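Local coordinates for adenylation domain (Streptomyces sp., PDB 5N9X), which belongs to the ANL clan of AMP-binding enzymes and is an adenylation domain holding adenosine-5'-triphosphate and threonine in its pocket, at residues E154-Q159 with V179-V184; K175-R180 with Q370-Y375; G343-I348 with P399-S404. All blocks are in the same frame, centred on the assembly; numbering follows the deposited sequence.

Contact 2 is the most deeply buried of the three and the one that meets the nucleotide. Contact 1 is partly buried, and contact 3 is a surface contact. Contacts 1 and 2 share Val179 and Arg180, and both use strand 175-180. Contact 1 works at the end of that strand and the start of helix 181-191, where a loop carbonyl meets the first turn of the helix. Contact 2 mixes a CH-pi contact, a bridging water and a salt bridge along the strand. Contact 3 is weaker, a tyrosine against aliphatic carbons across one intervening strand. It touches contact 2 through Ser372 with Arg400 and Tyr375 with Tyr402.

Contact 1 of 3, residues E154-Q159 with V179-V184; sequences ERPGPQ and VRHGNV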
loop_
_atom_site.group_PDB
_atom_site.type_symbol
_atom_site.label_atom_id
_atom_site.label_comp_id
_atom_site.label_asym_id
_atom_site.label_seq_id
_atom_site.Cartn_x
_atom_site.Cartn_y
_atom_site.Cartn_z
ATOM N N GLU A 154 -19.677 1.979 -23.695
ATOM C CA GLU A 154 -18.382 2.247 -24.303
ATOM C C GLU A 154 -17.254 1.837 -23.353
ATOM O O GLU A 154 -17.374 2.029 -22.150
ATOM C CB GLU A 154 -18.285 3.724 -24.652
ATOM C CG GLU A 154 -17.004 4.108 -25.323
ATOM C CD GLU A 154 -16.955 5.576 -25.646
ATOM O OE1 GLU A 154 -17.928 6.295 -25.329
ATOM O OE2 GLU A 154 -15.926 6.010 -26.197
ATOM N N ARG A 155 -16.177 1.261 -23.888
ATOM C CA ARG A 155 -15.064 0.766 -23.072
ATOM C C ARG A 155 -14.056 1.877 -22.749
ATOM O O ARG A 155 -13.887 2.813 -23.528
ATOM C CB ARG A 155 -14.358 -0.406 -23.780
ATOM C CG ARG A 155 -15.061 -1.744 -23.632
ATOM C CD ARG A 155 -14.516 -2.840 -24.571
ATOM N NE ARG A 155 -15.551 -3.849 -24.810
ATOM C CZ ARG A 155 -15.840 -4.823 -23.953
ATOM N NH1 ARG A 155 -15.155 -4.925 -22.822
ATOM N NH2 ARG A 155 -16.810 -5.690 -24.210
ATOM N N PRO A 156 -13.375 1.773 -21.594
ATOM C CA PRO A 156 -12.419 2.829 -21.231
ATOM C C PRO A 156 -11.116 2.718 -22.014
ATOM O O PRO A 156 -10.849 1.637 -22.545
ATOM C CB PRO A 156 -12.194 2.600 -19.731
ATOM C CG PRO A 156 -12.522 1.158 -19.511
ATOM C CD PRO A 156 -13.566 0.786 -20.515
ATOM N N GLY A 157 -10.346 3.805 -22.104
ATOM C CA GLY A 157 -9.037 3.760 -22.735
ATOM C C GLY A 157 -7.898 3.766 -21.720
ATOM O O GLY A 157 -8.133 3.890 -20.520
ATOM N N PRO A 158 -6.656 3.602 -22.193
ATOM C CA PRO A 158 -5.496 3.660 -21.291
ATOM C C PRO A 158 -5.423 4.967 -20.507
ATOM O O PRO A 158 -4.952 4.982 -19.362
ATOM C CB PRO A 158 -4.289 3.528 -22.237
ATOM C CG PRO A 158 -4.839 3.543 -23.644
ATOM C CD PRO A 158 -6.283 3.143 -23.541
ATOM N N GLN A 159 -5.891 6.059 -21.108
ATOM C CA GLN A 159 -5.808 7.344 -20.433
ATOM C C GLN A 159 -7.009 7.667 -19.569
ATOM O O GLN A 159 -7.035 8.716 -18.960
ATOM C CB GLN A 159 -5.559 8.454 -21.451
ATOM C CG GLN A 159 -4.373 8.161 -22.370
ATOM C CD GLN A 159 -3.023 8.459 -21.712
ATOM O OE1 GLN A 159 -2.866 8.357 -20.488
ATOM N NE2 GLN A 159 -2.041 8.839 -22.529
ATOM N N VAL A 179 -5.359 7.169 -10.529
ATOM C CA VAL A 179 -4.453 6.301 -11.283
ATOM C C VAL A 179 -5.150 5.761 -12.521
ATOM O O VAL A 179 -6.228 5.147 -12.417
ATOM C CB VAL A 179 -3.949 5.139 -10.407
ATOM C CG1 VAL A 179 -3.115 4.152 -11.208
ATOM C CG2 VAL A 179 -3.177 5.694 -9.231
ATOM N N ARG A 180 -4.543 5.993 -13.684
ATOM C CA ARG A 180 -5.120 5.553 -14.967
ATOM C C ARG A 180 -4.880 4.076 -15.341
ATOM O O ARG A 180 -3.935 3.450 -14.871
ATOM C CB ARG A 180 -4.586 6.439 -16.091
ATOM C CG ARG A 180 -5.134 7.848 -16.041
ATOM C CD ARG A 180 -4.119 8.856 -16.536
ATOM N NE ARG A 180 -4.783 10.018 -17.134
ATOM C CZ ARG A 180 -4.295 10.720 -18.158
ATOM N NH1 ARG A 180 -3.120 10.396 -18.690
ATOM N NH2 ARG A 180 -4.978 11.749 -18.649
ATOM N N HIS A 181 -5.761 3.543 -16.184
ATOM C CA HIS A 181 -5.661 2.184 -16.704
ATOM C C HIS A 181 -4.262 1.890 -17.234
ATOM O O HIS A 181 -3.653 0.893 -16.859
ATOM C CB HIS A 181 -6.715 1.961 -17.803
ATOM C CG HIS A 181 -8.081 1.646 -17.272
ATOM N ND1 HIS A 181 -8.453 0.377 -16.866
ATOM C CD2 HIS A 181 -9.167 2.435 -17.088
ATOM C CE1 HIS A 181 -9.704 0.405 -16.441
ATOM N NE2 HIS A 181 -10.161 1.641 -16.562
ATOM N N GLY A 182 -3.755 2.763 -18.100
ATOM C CA GLY A 182 -2.395 2.677 -18.600
ATOM C C GLY A 182 -1.318 2.749 -17.535
ATOM O O GLY A 182 -0.246 2.153 -17.689
ATOM N N ASN A 183 -1.568 3.472 -16.448
ATOM C CA ASN A 183 -0.631 3.399 -15.330
ATOM C C ASN A 183 -0.575 1.960 -14.793
ATOM O O ASN A 183 0.504 1.359 -14.743
ATOM C CB ASN A 183 -0.994 4.357 -14.188
ATOM C CG ASN A 183 -0.957 5.837 -14.586
ATOM O OD1 ASN A 183 -1.805 6.590 -14.162
ATOM N ND2 ASN A 183 0.054 6.253 -15.349
ATOM N N VAL A 184 -1.730 1.398 -14.416
ATOM C CA VAL A 184 -1.727 0.031 -13.908
ATOM C C VAL A 184 -1.220 -1.020 -14.905
ATOM O O VAL A 184 -0.461 -1.920 -14.519
ATOM C CB VAL A 184 -3.116 -0.456 -13.433
ATOM C CG1 VAL A 184 -2.923 -1.674 -12.546
ATOM C CG2 VAL A 184 -3.839 0.608 -12.655
#
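Gln159 and Arg180 meet side chain to side chain, with the amide and guanidinium planes 58° apart. OE1 of Gln159 comes to 2.7 Å from NH1 of Arg180. The angle at the N-H is poor, so the approach does not count as a hydrogen bond. Gln159 bends at chi2 (-80°), and this swings OE1 back to the arginine although its CB bond points away. Its backbone O takes a second place on the same group. It sits over one face of the guanidinium, 3.0 Å above the plane and offset toward the rim. The strongest partner of Arg180 lies elsewhere, in a salt bridge to Glu373.

His181 meets the loop on another side. Its ring lies obliquely to Pro156, with NE2 3.8 Å from CG of the proline. CB of His181 is 3.6 Å from O of Gly157. ND1 of the ring is hydrogen-bonded to the backbone N of Leu20, which fixes the ring's rotation.

One hydrogen bond joins the backbones. N of Gly182 donates to O of Pro158 at 2.8 Å, nearly straight at 162°, on a lone pair in the carbonyl plane. Arg180 is the N-cap of helix 181-191. The side chain of Asn183, in the first turn, takes the N-H of Arg180 on OD1, 2.8 Å from N.

The first turn of a helix has N-H groups without partners in the helix itself. Here the loop carbonyl of Pro158 satisfies one of them. Its oxygen would also suit the positive field expected at this helix start. O of Gln159, over the guanidinium face, may be a favourable electrostatic neighbour of the arginine charge.

Contact 2 of 3, residues K175-R180 with Q370-Y375; sequences KGVPVR and QVSEGY. With ATP (adenosine-5'-triphosphate), chain D.
Lys175 ends the glycine-rich TSGTTGRPK loop of this family, at the head of strand 175-180, and packs on Tyr375. CD of Lys175 lies over the tyrosine ring, 4.0 Å from its centroid and 27° off the normal, a CH-pi contact. The lysine chain is extended as far as CE, then turns at chi4 to bring NZ within 2.6 Å of ATP O2G, to which it donates a hydrogen bond. The ring is met at its edge too, by O of Gly176 in the plane and by CG2 of Val177, 3.9 Å from CE1 of Tyr375. OH of Tyr375 is hydrogen-bonded to Glu315, Arg385 and Tyr402.

Further along, CD of Pro178 rests 3.2 Å from O of Gly374. A water accepts from N of Glu373 and donates to O of Pro178, at 2.9 Å from each. Glu373 then crosses Arg180 at about a right angle, carboxylate and guanidinium planes 84° apart. OE2 of Glu373 forms a salt bridge to NH1 of Arg180 at 2.5 Å, while CG of Glu373 lies over one face of the guanidinium.

The lysine is thus held on one flank by an aromatic face whose own hydroxyl is tied down. The ring supports the aliphatic part of the chain, which probably limits where the ammonium group can go. The water ties the middle of the strand, and the salt bridge its end, to the 370-375 loop.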
loop_
_atom_site.group_PDB
_atom_site.type_symbol
_atom_site.label_atom_id
_atom_site.label_comp_id
_atom_site.label_asym_id
_atom_site.label_seq_id
_atom_site.Cartn_x
_atom_site.Cartn_y
_atom_site.Cartn_z
ATOM N N LYS A 175 -5.473 13.547 0.638
ATOM C CA LYS A 175 -5.385 13.846 -0.791
ATOM C C LYS A 175 -5.610 12.684 -1.748
ATOM O O LYS A 175 -5.100 11.589 -1.550
ATOM C CB LYS A 175 -4.034 14.508 -1.072
ATOM C CG LYS A 175 -2.815 13.702 -0.657
ATOM C CD LYS A 175 -1.553 14.490 -0.968
ATOM C CE LYS A 175 -0.297 13.729 -0.595
ATOM N NZ LYS A 175 -0.161 13.518 0.870
ATOM N N GLY A 176 -6.381 12.955 -2.797
ATOM C CA GLY A 176 -6.696 11.958 -3.798
ATOM C C GLY A 176 -5.701 11.855 -4.947
ATOM O O GLY A 176 -5.333 12.864 -5.582
ATOM N N VAL A 177 -5.284 10.613 -5.212
ATOM C CA VAL A 177 -4.423 10.266 -6.331
ATOM C C VAL A 177 -5.227 9.449 -7.341
ATOM O O VAL A 177 -5.647 8.312 -7.045
ATOM C CB VAL A 177 -3.187 9.429 -5.889
ATOM C CG1 VAL A 177 -2.214 9.268 -7.048
ATOM C CG2 VAL A 177 -2.494 10.028 -4.667
ATOM N N PRO A 178 -5.466 10.022 -8.532
ATOM C CA PRO A 178 -6.143 9.261 -9.591
ATOM C C PRO A 178 -5.155 8.478 -10.443
ATOM O O PRO A 178 -4.227 9.053 -11.017
ATOM C CB PRO A 178 -6.848 10.345 -10.414
ATOM C CG PRO A 178 -5.977 11.562 -10.223
ATOM C CD PRO A 178 -5.295 11.445 -8.881
ATOM N N VAL A 179 -5.359 7.169 -10.529
ATOM C CA VAL A 179 -4.453 6.301 -11.283
ATOM C C VAL A 179 -5.150 5.761 -12.521
ATOM O O VAL A 179 -6.228 5.147 -12.417
ATOM C CB VAL A 179 -3.949 5.139 -10.407
ATOM C CG1 VAL A 179 -3.115 4.152 -11.208
ATOM C CG2 VAL A 179 -3.177 5.694 -9.231
ATOM N N ARG A 180 -4.543 5.993 -13.684
ATOM C CA ARG A 180 -5.120 5.553 -14.967
ATOM C C ARG A 180 -4.880 4.076 -15.341
ATOM O O ARG A 180 -3.935 3.450 -14.871
ATOM C CB ARG A 180 -4.586 6.439 -16.091
ATOM C CG ARG A 180 -5.134 7.848 -16.041
ATOM C CD ARG A 180 -4.119 8.856 -16.536
ATOM N NE ARG A 180 -4.783 10.018 -17.134
ATOM C CZ ARG A 180 -4.295 10.720 -18.158
ATOM N NH1 ARG A 180 -3.120 10.396 -18.690
ATOM N NH2 ARG A 180 -4.978 11.749 -18.649
ATOM N N GLN A 370 4.174 4.699 -15.351
ATOM C CA GLN A 370 3.426 4.408 -14.121
ATOM C C GLN A 370 3.159 5.651 -13.271
ATOM O O GLN A 370 2.372 5.608 -12.324
ATOM C CB GLN A 370 4.156 3.383 -13.251
ATOM C CG GLN A 370 4.068 1.943 -13.712
ATOM C CD GLN A 370 4.963 1.028 -12.867
ATOM O OE1 GLN A 370 5.819 0.301 -13.405
ATOM N NE2 GLN A 370 4.766 1.064 -11.537
ATOM N N VAL A 371 3.839 6.747 -13.575
ATOM C CA VAL A 371 3.626 7.963 -12.806
ATOM C C VAL A 371 2.237 8.592 -13.094
ATOM O O VAL A 371 1.905 8.923 -14.235
ATOM C CB VAL A 371 4.743 9.013 -13.071
ATOM C CG1 VAL A 371 4.512 10.251 -12.215
ATOM C CG2 VAL A 371 6.143 8.415 -12.796
ATOM N N SER A 372 1.444 8.745 -12.036
ATOM C CA SER A 372 0.141 9.433 -12.096
ATOM C C SER A 372 0.155 10.843 -12.677
ATOM O O SER A 372 1.193 11.473 -12.779
ATOM C CB SER A 372 -0.467 9.500 -10.697
ATOM O OG SER A 372 0.076 10.570 -9.951
ATOM N N GLU A 373 -1.016 11.348 -13.031
ATOM C CA GLU A 373 -1.109 12.666 -13.637
ATOM C C GLU A 373 -1.265 13.784 -12.615
ATOM O O GLU A 373 -1.730 14.862 -12.961
ATOM C CB GLU A 373 -2.283 12.720 -14.622
ATOM C CG GLU A 373 -2.175 11.772 -15.804
ATOM C CD GLU A 373 -1.027 12.081 -16.763
ATOM O OE1 GLU A 373 -0.161 12.935 -16.445
ATOM O OE2 GLU A 373 -0.980 11.436 -17.838
ATOM N N GLY A 374 -0.894 13.529 -11.366
ATOM C CA GLY A 374 -0.981 14.537 -10.328
ATOM C C GLY A 374 -2.176 14.346 -9.411
ATOM O O GLY A 374 -3.050 13.529 -9.687
ATOM N N TYR A 375 -2.220 15.109 -8.320
ATOM C CA TYR A 375 -3.298 14.986 -7.356
ATOM C C TYR A 375 -4.606 15.503 -7.912
ATOM O O TYR A 375 -4.624 16.299 -8.860
ATOM C CB TYR A 375 -2.952 15.722 -6.054
ATOM C CG TYR A 375 -1.705 15.167 -5.421
ATOM C CD1 TYR A 375 -1.709 13.915 -4.839
ATOM C CD2 TYR A 375 -0.515 15.881 -5.439
ATOM C CE1 TYR A 375 -0.574 13.394 -4.281
ATOM C CE2 TYR A 375 0.626 15.369 -4.879
ATOM C CZ TYR A 375 0.588 14.126 -4.301
ATOM O OH TYR A 375 1.710 13.622 -3.738
HETATM P PG ATP D . 1.477 10.098 0.988
HETATM O O1G ATP D . 2.881 10.683 0.887
HETATM O O2G ATP D . 0.452 11.048 1.527
HETATM O O3G ATP D . 0.963 9.456 -0.289
HETATM P PB ATP D . 2.129 7.452 2.055
HETATM O O1B ATP D . 3.638 7.717 2.033
HETATM O O2B ATP D . 1.561 6.436 2.993
HETATM O O3B ATP D . 1.504 8.954 2.184
HETATM P PA ATP D . 1.695 5.711 -0.059
HETATM O O1A ATP D . 1.883 5.939 -1.539
HETATM O O2A ATP D . 0.621 4.724 0.389
HETATM O O3A ATP D . 1.487 7.138 0.622
HETATM O "O5'" ATP D . 3.088 5.342 0.713
HETATM C "C5'" ATP D . 4.382 5.321 0.109
HETATM C "C4'" ATP D . 5.456 5.651 1.148
HETATM O "O4'" ATP D . 5.826 4.501 1.892
HETATM C "C3'" ATP D . 6.727 6.255 0.580
HETATM O "O3'" ATP D . 6.698 7.644 0.890
HETATM C "C2'" ATP D . 7.865 5.587 1.309
HETATM O "O2'" ATP D . 8.356 6.492 2.295
HETATM C "C1'" ATP D . 7.250 4.402 2.024
HETATM N N9 ATP D . 7.697 3.104 1.431
HETATM C C8 ATP D . 6.992 2.365 0.545
HETATM N N7 ATP D . 7.637 1.232 0.184
HETATM C C5 ATP D . 8.797 1.220 0.864
HETATM C C6 ATP D . 9.948 0.293 0.947
HETATM N N6 ATP D . 9.962 -0.839 0.216
HETATM N N1 ATP D . 10.970 0.625 1.760
HETATM C C2 ATP D . 10.944 1.779 2.456
HETATM N N3 ATP D . 9.932 2.674 2.453
HETATM C C4 ATP D . 8.839 2.456 1.681
HETATM O O HOH W 1 -2.798 9.171 -13.555
#

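Contact 3 of 3, residues G343-I348 with P399-S404; sequences GFTHRI and PRYYHS
Tyr401 sets its CG beside the backbone N and anti to the carbonyl carbon (chi1 -78°), and this carries the ring across to Arg347. Arg347 uses the same chi1 position, runs extended through chi2, and bends at chi3. Its aliphatic carbons therefore pass the phenol end of the tyrosine while the guanidinium turns off elsewhere.

The two side chains cross at about a right angle. CG of Arg347 is 3.8 Å from OH of Tyr401, and CD of Arg347 is 3.9 Å from CZ of Tyr401. The guanidinium and ring planes are 65° apart, and the charged group does not stack on the ring. NE of Arg347 makes a salt bridge to Asp355, and NH2 is hydrogen-bonded to O of Gly353. These bonds direct the charge away from the tyrosine.

The rest of the contact is looser. C of His346 lies 4.2 Å from CE1 of Tyr401. OG1 of Thr345 stays 4.3 Å from OH of Tyr401, too far for a hydrogen bond. The same OG1 lies 4.4 Å from CB of Pro399. That CB also covers one face of the Tyr401 ring, offset toward its rim.

The two strands are not direct neighbours. Strand 362-367 runs between them, antiparallel to each, so segments 345-348 and 400-404 point the same general way, 49° apart. Thr345 and Arg347 share backbone hydrogen bonds with Ala367 and Trp365, and Tyr402 with Leu366. On its other side, strand 400-410 pairs with strand 386-388, where Tyr401 is backbone-bonded to Thr387.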
loop_
_atom_site.group_PDB
_atom_site.type_symbol
_atom_site.label_atom_id
_atom_site.label_comp_id
_atom_site.label_asym_id
_atom_site.label_seq_id
_atom_site.Cartn_x
_atom_site.Cartn_y
_atom_site.Cartn_z
ATOM N N GLY A 343 9.930 0.318 -16.526
ATOM C CA GLY A 343 9.389 1.547 -17.121
ATOM C C GLY A 343 10.034 2.878 -16.705
ATOM O O GLY A 343 9.960 3.875 -17.426
ATOM N N PHE A 344 10.656 2.888 -15.529
ATOM C CA PHE A 344 11.135 4.111 -14.892
ATOM C C PHE A 344 12.490 4.631 -15.308
ATOM O O PHE A 344 13.448 3.869 -15.472
ATOM C CB PHE A 344 11.196 3.914 -13.377
ATOM C CG PHE A 344 9.871 3.711 -12.756
ATOM C CD1 PHE A 344 9.096 4.813 -12.416
ATOM C CD2 PHE A 344 9.391 2.427 -12.488
ATOM C CE1 PHE A 344 7.856 4.645 -11.833
ATOM C CE2 PHE A 344 8.149 2.254 -11.904
ATOM C CZ PHE A 344 7.381 3.363 -11.575
ATOM N N THR A 345 12.582 5.948 -15.405
ATOM C CA THR A 345 13.882 6.593 -15.249
ATOM C C THR A 345 13.826 7.374 -13.934
ATOM O O THR A 345 12.747 7.709 -13.446
ATOM C CB THR A 345 14.252 7.503 -16.432
ATOM O OG1 THR A 345 13.407 8.652 -16.436
ATOM C CG2 THR A 345 14.091 6.771 -17.719
ATOM N N HIS A 346 14.985 7.652 -13.354
ATOM C CA HIS A 346 15.040 8.267 -12.033
ATOM C C HIS A 346 16.246 9.174 -11.837
ATOM O O HIS A 346 17.178 9.169 -12.632
ATOM C CB HIS A 346 15.044 7.176 -10.961
ATOM C CG HIS A 346 16.353 6.456 -10.841
ATOM N ND1 HIS A 346 16.816 5.589 -11.812
ATOM C CD2 HIS A 346 17.293 6.463 -9.865
ATOM C CE1 HIS A 346 17.982 5.095 -11.437
ATOM N NE2 HIS A 346 18.295 5.610 -10.262
ATOM N N ARG A 347 16.197 9.950 -10.760
ATOM C CA ARG A 347 17.268 10.838 -10.333
ATOM C C ARG A 347 17.392 10.670 -8.818
ATOM O O ARG A 347 16.416 10.345 -8.147
ATOM C CB ARG A 347 16.959 12.307 -10.704
ATOM C CG ARG A 347 17.212 12.707 -12.166
ATOM C CD ARG A 347 17.070 14.228 -12.384
ATOM N NE ARG A 347 18.230 14.999 -11.902
ATOM C CZ ARG A 347 18.173 16.174 -11.264
ATOM N NH1 ARG A 347 17.015 16.759 -11.010
ATOM N NH2 ARG A 347 19.293 16.763 -10.874
ATOM N N ILE A 348 18.589 10.872 -8.287
ATOM C CA ILE A 348 18.791 10.974 -6.856
ATOM C C ILE A 348 19.314 12.379 -6.646
ATOM O O ILE A 348 20.405 12.691 -7.098
ATOM C CB ILE A 348 19.780 9.923 -6.335
ATOM C CG1 ILE A 348 19.408 8.543 -6.889
ATOM C CG2 ILE A 348 19.792 9.913 -4.832
ATOM C CD1 ILE A 348 20.402 7.418 -6.563
ATOM N N PRO A 399 11.936 14.484 -19.013
ATOM C CA PRO A 399 10.925 13.634 -18.387
ATOM C C PRO A 399 10.089 14.408 -17.374
ATOM O O PRO A 399 10.507 15.472 -16.905
ATOM C CB PRO A 399 11.752 12.544 -17.690
ATOM C CG PRO A 399 13.158 12.760 -18.106
ATOM C CD PRO A 399 13.282 14.196 -18.494
ATOM N N ARG A 400 8.913 13.874 -17.066
ATOM C CA ARG A 400 8.061 14.399 -16.008
ATOM C C ARG A 400 8.384 13.611 -14.729
ATOM O O ARG A 400 8.156 12.399 -14.677
ATOM C CB ARG A 400 6.585 14.264 -16.399
ATOM C CG ARG A 400 5.604 14.960 -15.486
ATOM C CD ARG A 400 4.213 15.032 -16.096
ATOM N NE ARG A 400 3.208 15.189 -15.047
ATOM C CZ ARG A 400 2.580 14.183 -14.446
ATOM N NH1 ARG A 400 2.817 12.928 -14.790
ATOM N NH2 ARG A 400 1.697 14.441 -13.499
ATOM N N TYR A 401 8.940 14.277 -13.720
ATOM C CA TYR A 401 9.446 13.585 -12.537
ATOM C C TYR A 401 8.481 13.736 -11.360
ATOM O O TYR A 401 8.006 14.833 -11.106
ATOM C CB TYR A 401 10.827 14.138 -12.134
ATOM C CG TYR A 401 11.986 13.651 -12.974
ATOM C CD1 TYR A 401 12.498 12.355 -12.820
ATOM C CD2 TYR A 401 12.592 14.494 -13.906
ATOM C CE1 TYR A 401 13.566 11.904 -13.604
ATOM C CE2 TYR A 401 13.658 14.061 -14.690
ATOM C CZ TYR A 401 14.143 12.773 -14.535
ATOM O OH TYR A 401 15.199 12.357 -15.315
ATOM N N TYR A 402 8.203 12.652 -10.637
ATOM C CA TYR A 402 7.520 12.771 -9.349
ATOM C C TYR A 402 8.541 12.756 -8.219
ATOM O O TYR A 402 9.408 11.866 -8.129
ATOM C CB TYR A 402 6.483 11.655 -9.111
ATOM C CG TYR A 402 5.948 11.677 -7.685
ATOM C CD1 TYR A 402 5.050 12.656 -7.286
ATOM C CD2 TYR A 402 6.361 10.746 -6.742
ATOM C CE1 TYR A 402 4.565 12.710 -5.997
ATOM C CE2 TYR A 402 5.876 10.778 -5.441
ATOM C CZ TYR A 402 4.972 11.769 -5.079
ATOM O OH TYR A 402 4.459 11.832 -3.809
ATOM N N HIS A 403 8.426 13.741 -7.347
ATOM C CA HIS A 403 9.348 13.855 -6.239
ATOM C C HIS A 403 8.786 13.049 -5.079
ATOM O O HIS A 403 7.751 13.390 -4.523
ATOM C CB HIS A 403 9.565 15.327 -5.864
ATOM C CG HIS A 403 9.954 16.204 -7.024
ATOM N ND1 HIS A 403 10.125 17.566 -6.900
ATOM C CD2 HIS A 403 10.209 15.912 -8.319
ATOM C CE1 HIS A 403 10.468 18.076 -8.072
ATOM N NE2 HIS A 403 10.522 17.098 -8.950
ATOM N N SER A 404 9.466 11.966 -4.728
ATOM C CA SER A 404 8.942 11.020 -3.755
ATOM C C SER A 404 8.977 11.572 -2.334
ATOM O O SER A 404 8.198 11.157 -1.469
ATOM C CB SER A 404 9.732 9.705 -3.820
ATOM O OG SER A 404 10.983 9.826 -3.168
#